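Local coordinates for protein Stk_08120 (Sulfolobus tokodaii str. 7, PDB 2EJX) that probably serves as a fatty acid carrier, as a member of a thermoacidophile-specific family with a Bet v 1-like fold, at residues A[43-46]-A[47-50]; A[100-104]-A[105-109]. All blocks are in the same frame, centred on the assembly; numbering follows the deposited sequence.

Interaction 1 (A[43-46]-A[47-50]); sequences CIEP and EIFE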
loop_
_atom_site.group_PDB
_atom_site.type_symbol
_atom_site.label_atom_id
_atom_site.label_comp_id
_atom_site.label_asym_id
_atom_site.label_seq_id
_atom_site.Cartn_x
_atom_site.Cartn_y
_atom_site.Cartn_z
ATOM N N CYS A 43 13.481 3.151 -3.512
ATOM C CA CYS A 43 12.821 2.508 -4.659
ATOM C C CYS A 43 13.624 2.583 -5.958
ATOM O O CYS A 43 13.120 2.951 -7.032
ATOM C CB CYS A 43 11.435 3.097 -4.868
ATOM S SG CYS A 43 10.360 2.571 -3.589
ATOM N N ILE A 44 14.898 2.289 -5.779
ATOM C CA ILE A 44 15.871 1.882 -6.781
ATOM C C ILE A 44 15.305 1.213 -8.063
ATOM O O ILE A 44 14.882 1.910 -8.996
ATOM C CB ILE A 44 16.837 0.932 -6.047
ATOM C CG1 ILE A 44 16.027 -0.021 -5.133
ATOM C CG2 ILE A 44 17.767 1.762 -5.133
ATOM C CD1 ILE A 44 16.761 -1.329 -4.728
ATOM N N GLU A 45 15.332 -0.127 -8.094
ATOM C CA GLU A 45 14.727 -0.956 -9.135
ATOM C C GLU A 45 13.204 -0.880 -8.934
ATOM O O GLU A 45 12.746 -0.824 -7.782
ATOM C CB GLU A 45 15.231 -2.381 -8.924
ATOM C CG GLU A 45 15.437 -3.261 -10.152
ATOM C CD GLU A 45 15.783 -4.707 -9.749
ATOM O OE1 GLU A 45 16.917 -4.947 -9.260
ATOM O OE2 GLU A 45 14.904 -5.600 -9.897
ATOM N N PRO A 46 12.410 -0.892 -10.043
ATOM C CA PRO A 46 10.974 -0.483 -9.993
ATOM C C PRO A 46 10.056 -1.443 -9.235
ATOM O O PRO A 46 8.914 -1.084 -8.876
ATOM C CB PRO A 46 10.567 -0.426 -11.475
ATOM C CG PRO A 46 11.491 -1.446 -12.143
ATOM C CD PRO A 46 12.812 -1.327 -11.398
ATOM N N GLU A 47 10.536 -2.657 -9.000
ATOM C CA GLU A 47 9.726 -3.632 -8.310
ATOM C C GLU A 47 10.243 -3.990 -6.916
ATOM O O GLU A 47 9.732 -4.918 -6.330
ATOM C CB GLU A 47 9.538 -4.881 -9.163
ATOM C CG GLU A 47 8.918 -4.570 -10.526
ATOM C CD GLU A 47 8.165 -5.740 -11.108
ATOM O OE1 GLU A 47 8.822 -6.721 -11.520
ATOM O OE2 GLU A 47 6.915 -5.681 -11.165
ATOM N N ILE A 48 11.259 -3.278 -6.418
ATOM C CA ILE A 48 11.823 -3.556 -5.090
ATOM C C ILE A 48 11.818 -2.330 -4.211
ATOM O O ILE A 48 12.039 -1.223 -4.688
ATOM C CB ILE A 48 13.291 -4.100 -5.164
ATOM C CG1 ILE A 48 13.427 -5.161 -6.238
ATOM C CG2 ILE A 48 13.715 -4.678 -3.819
ATOM C CD1 ILE A 48 14.870 -5.445 -6.602
ATOM N N PHE A 49 11.594 -2.518 -2.910
ATOM C CA PHE A 49 11.641 -1.409 -2.011
ATOM C C PHE A 49 12.215 -1.798 -0.660
ATOM O O PHE A 49 12.154 -2.959 -0.260
ATOM C CB PHE A 49 10.219 -0.848 -1.815
ATOM C CG PHE A 49 9.372 -1.690 -0.932
ATOM C CD1 PHE A 49 9.303 -1.407 0.440
ATOM C CD2 PHE A 49 8.655 -2.758 -1.454
ATOM C CE1 PHE A 49 8.534 -2.165 1.275
ATOM C CE2 PHE A 49 7.877 -3.545 -0.624
ATOM C CZ PHE A 49 7.822 -3.250 0.746
ATOM N N GLU A 50 12.761 -0.801 0.010
ATOM C CA GLU A 50 13.081 -0.876 1.432
ATOM C C GLU A 50 12.508 0.367 2.082
ATOM O O GLU A 50 12.657 1.498 1.568
ATOM C CB GLU A 50 14.607 -0.895 1.633
ATOM C CG GLU A 50 15.303 -1.970 0.842
ATOM C CD GLU A 50 16.776 -1.675 0.573
ATOM O OE1 GLU A 50 17.433 -1.034 1.426
ATOM O OE2 GLU A 50 17.266 -2.079 -0.516
#
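Ile48 N donates to Glu45 O over 3.2 Å in a nearly straight bond, 168° at the hydrogen. It closes a type I beta turn in which Pro46 and Glu47 hold the two corner positions, and the turn forms the end of the connection between the antiparallel strands 38-42 and 48-55. The donor stands 54° above the carbonyl plane of Glu45, off its lone pairs. On the outer side of the turn the side chains of the same two residues cross obliquely. Ile48 CD1 lies over the flat face of the Glu45 carboxylate, 3.3 Å from Glu45 OE2 and 3.4 Å from Glu45 CD. The isoleucine reaches it because CG1 stands beside its own backbone N (chi1 -45°), on the side where Glu45 comes over. Glu45 OE2 also forms a salt bridge to Arg65 on strand 58-69, and the Ile48 side chain touches that arginine, too. Ile44 comes over the same side more loosely, its CD1 4.5 Å from Ile48 CB. On the other side, Cys43 SG rests against Phe49 CB at 3.9 Å. The Phe49 ring turns away from the loop and packs on Pro27 and Ile31 of helix 27-34 and on Ile75 and Tyr77 of strand 72-79, so that Phe49 is buried while the turn itself stays at the surface. Glu47 directs its carboxylate away from the turn, where OE2 pairs with Lys68. Two acidic side chains thus flank one proline, with Glu45 OE2 and Glu47 OE1 6.4 Å apart. Each has a basic mate on strand 58-69, which probably offsets their mutual repulsion and ties the hairpin turn to the neighbouring strand by charge as well as by backbone bonds.

Interaction 2 (A[100-104]-A[105-109]); sequences LEHDN and KLTAF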
loop_
_atom_site.group_PDB
_atom_site.type_symbol
_atom_site.label_atom_id
_atom_site.label_comp_id
_atom_site.label_asym_id
_atom_site.label_seq_id
_atom_site.Cartn_x
_atom_site.Cartn_y
_atom_site.Cartn_z
ATOM N N LEU A 100 -4.395 -6.347 3.449
ATOM C CA LEU A 100 -3.098 -6.549 4.083
ATOM C C LEU A 100 -3.133 -7.755 5.025
ATOM O O LEU A 100 -3.922 -7.771 5.998
ATOM C CB LEU A 100 -2.677 -5.320 4.891
ATOM C CG LEU A 100 -1.274 -5.395 5.524
ATOM C CD1 LEU A 100 -0.140 -5.546 4.496
ATOM C CD2 LEU A 100 -1.023 -4.153 6.432
ATOM N N GLU A 101 -2.292 -8.749 4.743
ATOM C CA GLU A 101 -2.223 -9.933 5.599
ATOM C C GLU A 101 -0.816 -10.046 6.197
ATOM O O GLU A 101 0.160 -10.233 5.477
ATOM C CB GLU A 101 -2.600 -11.194 4.817
ATOM C CG GLU A 101 -4.017 -11.230 4.278
ATOM C CD GLU A 101 -4.315 -12.464 3.422
ATOM O OE1 GLU A 101 -3.395 -13.293 3.233
ATOM O OE2 GLU A 101 -5.462 -12.565 2.886
ATOM N N HIS A 102 -0.714 -9.906 7.519
ATOM C CA HIS A 102 0.563 -9.868 8.204
ATOM C C HIS A 102 0.691 -11.122 9.090
ATOM O O HIS A 102 -0.276 -11.507 9.722
ATOM C CB HIS A 102 0.607 -8.597 9.046
ATOM C CG HIS A 102 1.952 -8.291 9.622
ATOM N ND1 HIS A 102 3.017 -7.871 8.846
ATOM C CD2 HIS A 102 2.406 -8.330 10.898
ATOM C CE1 HIS A 102 4.075 -7.685 9.615
ATOM N NE2 HIS A 102 3.731 -7.956 10.865
ATOM N N ASP A 103 1.872 -11.721 9.154
ATOM C CA ASP A 103 2.030 -13.028 9.831
ATOM C C ASP A 103 2.306 -12.947 11.343
ATOM O O ASP A 103 2.383 -13.991 12.038
ATOM C CB ASP A 103 3.035 -13.946 9.104
ATOM C CG ASP A 103 4.515 -13.617 9.408
ATOM O OD1 ASP A 103 4.832 -12.682 10.199
ATOM O OD2 ASP A 103 5.387 -14.311 8.828
ATOM N N ASN A 104 2.432 -11.725 11.861
ATOM C CA ASN A 104 2.710 -11.531 13.282
ATOM C C ASN A 104 1.528 -10.915 14.011
ATOM O O ASN A 104 1.161 -9.745 13.799
ATOM C CB ASN A 104 4.026 -10.754 13.457
ATOM C CG ASN A 104 4.442 -10.617 14.915
ATOM O OD1 ASN A 104 3.642 -10.246 15.765
ATOM N ND2 ASN A 104 5.702 -10.888 15.199
ATOM N N LYS A 105 0.891 -11.718 14.861
ATOM C CA LYS A 105 -0.370 -11.321 15.486
ATOM C C LYS A 105 -0.212 -10.089 16.381
ATOM O O LYS A 105 -1.081 -9.222 16.403
ATOM C CB LYS A 105 -0.927 -12.480 16.328
ATOM C CG LYS A 105 -2.346 -12.250 16.782
ATOM C CD LYS A 105 -2.810 -13.357 17.721
ATOM C CE LYS A 105 -4.104 -12.941 18.385
ATOM N NZ LYS A 105 -4.872 -14.129 18.938
ATOM N N LEU A 106 0.884 -10.044 17.141
ATOM C CA LEU A 106 1.142 -8.948 18.070
ATOM C C LEU A 106 1.266 -7.661 17.260
ATOM O O LEU A 106 0.589 -6.684 17.535
ATOM C CB LEU A 106 2.430 -9.180 18.868
ATOM C CG LEU A 106 2.748 -8.139 19.960
ATOM C CD1 LEU A 106 1.861 -8.372 21.134
ATOM C CD2 LEU A 106 4.202 -8.233 20.417
ATOM N N THR A 107 2.130 -7.702 16.248
ATOM C CA THR A 107 2.385 -6.535 15.399
ATOM C C THR A 107 1.122 -6.097 14.679
ATOM O O THR A 107 0.859 -4.891 14.566
ATOM C CB THR A 107 3.435 -6.839 14.320
ATOM O OG1 THR A 107 4.697 -7.136 14.931
ATOM C CG2 THR A 107 3.622 -5.603 13.432
ATOM N N ALA A 108 0.375 -7.059 14.150
ATOM C CA ALA A 108 -0.920 -6.727 13.510
ATOM C C ALA A 108 -1.870 -5.983 14.481
ATOM O O ALA A 108 -2.465 -4.935 14.131
ATOM C CB ALA A 108 -1.554 -7.965 12.951
ATOM N N PHE A 109 -1.983 -6.477 15.718
ATOM C CA PHE A 109 -2.827 -5.831 16.733
ATOM C C PHE A 109 -2.455 -4.370 16.975
ATOM O O PHE A 109 -3.326 -3.489 17.056
ATOM C CB PHE A 109 -2.753 -6.606 18.073
ATOM C CG PHE A 109 -3.512 -5.962 19.218
ATOM C CD1 PHE A 109 -4.897 -6.158 19.353
ATOM C CD2 PHE A 109 -2.854 -5.213 20.186
ATOM C CE1 PHE A 109 -5.604 -5.592 20.399
ATOM C CE2 PHE A 109 -3.572 -4.628 21.261
ATOM C CZ PHE A 109 -4.949 -4.821 21.359
HETATM O O HOH W 1 1.958 -14.385 15.276
#
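Asn104 is the N-cap of helix 105-137, the long C-terminal helix of the Bet v 1-like fold, and its amide oxygen turns back over the first helical turn to meet Thr107. Asn104 OD1 accepts from Thr107 N at 3.0 Å, and the bond is almost straight at 177°, although the donor lies 40° out of the amide plane. With CG trans to the Asn104 backbone N (chi1 -175°), the amide is carried across the Thr107 side chain at about a right angle. The main chain of the cap residue is used as well: Asn104 O takes Ala108 N at 2.8 Å, the first bond of the regular helical series. Replacing the asparagine by an alanine would probably leave Thr107 N, at the open end of the helix, without its side-chain acceptor and fray the first turn. His102, the last residue of strand 95-102, crosses Thr107 from the strand side, its NE2 3.5 Å from Thr107 CG2. Both side chains also bond to the carbonyl oxygen of Arg81, His102 through NE2 and Thr107 through OG1, so one acceptor outside the turn clasps strand end and helix start together. His102 ND1 is held in turn by the Tyr77 hydroxyl, which fixes the rotation of the ring from its other nitrogen. Asp103 bonds through OD1 to Asn83 N. A water bridges the strand end and the helix start, accepting from Lys105 N at 2.9 Å and donating to Asp103 O at 3.3 Å.

Both contacts are local turns attached to one antiparallel sheet, at places far apart in its strand order. Interaction 1 leads into strand 48-55, which lies next to the outermost strand 38-42; interaction 2 leaves strand 95-102, beside the other outermost strand, 7-12. Their centres are about 23 Å apart and their nearest atoms about 9 Å, so they do not touch. Tyr77 on the central strand 72-79 connects them indirectly: Phe49 of interaction 1 packs on it, while its hydroxyl bonds to His102 of interaction 2. Interaction 1 links neighbouring strands, whereas interaction 2 passes the chain from sheet to long helix. Whether either contributes to fatty acid binding is not settled by this geometry.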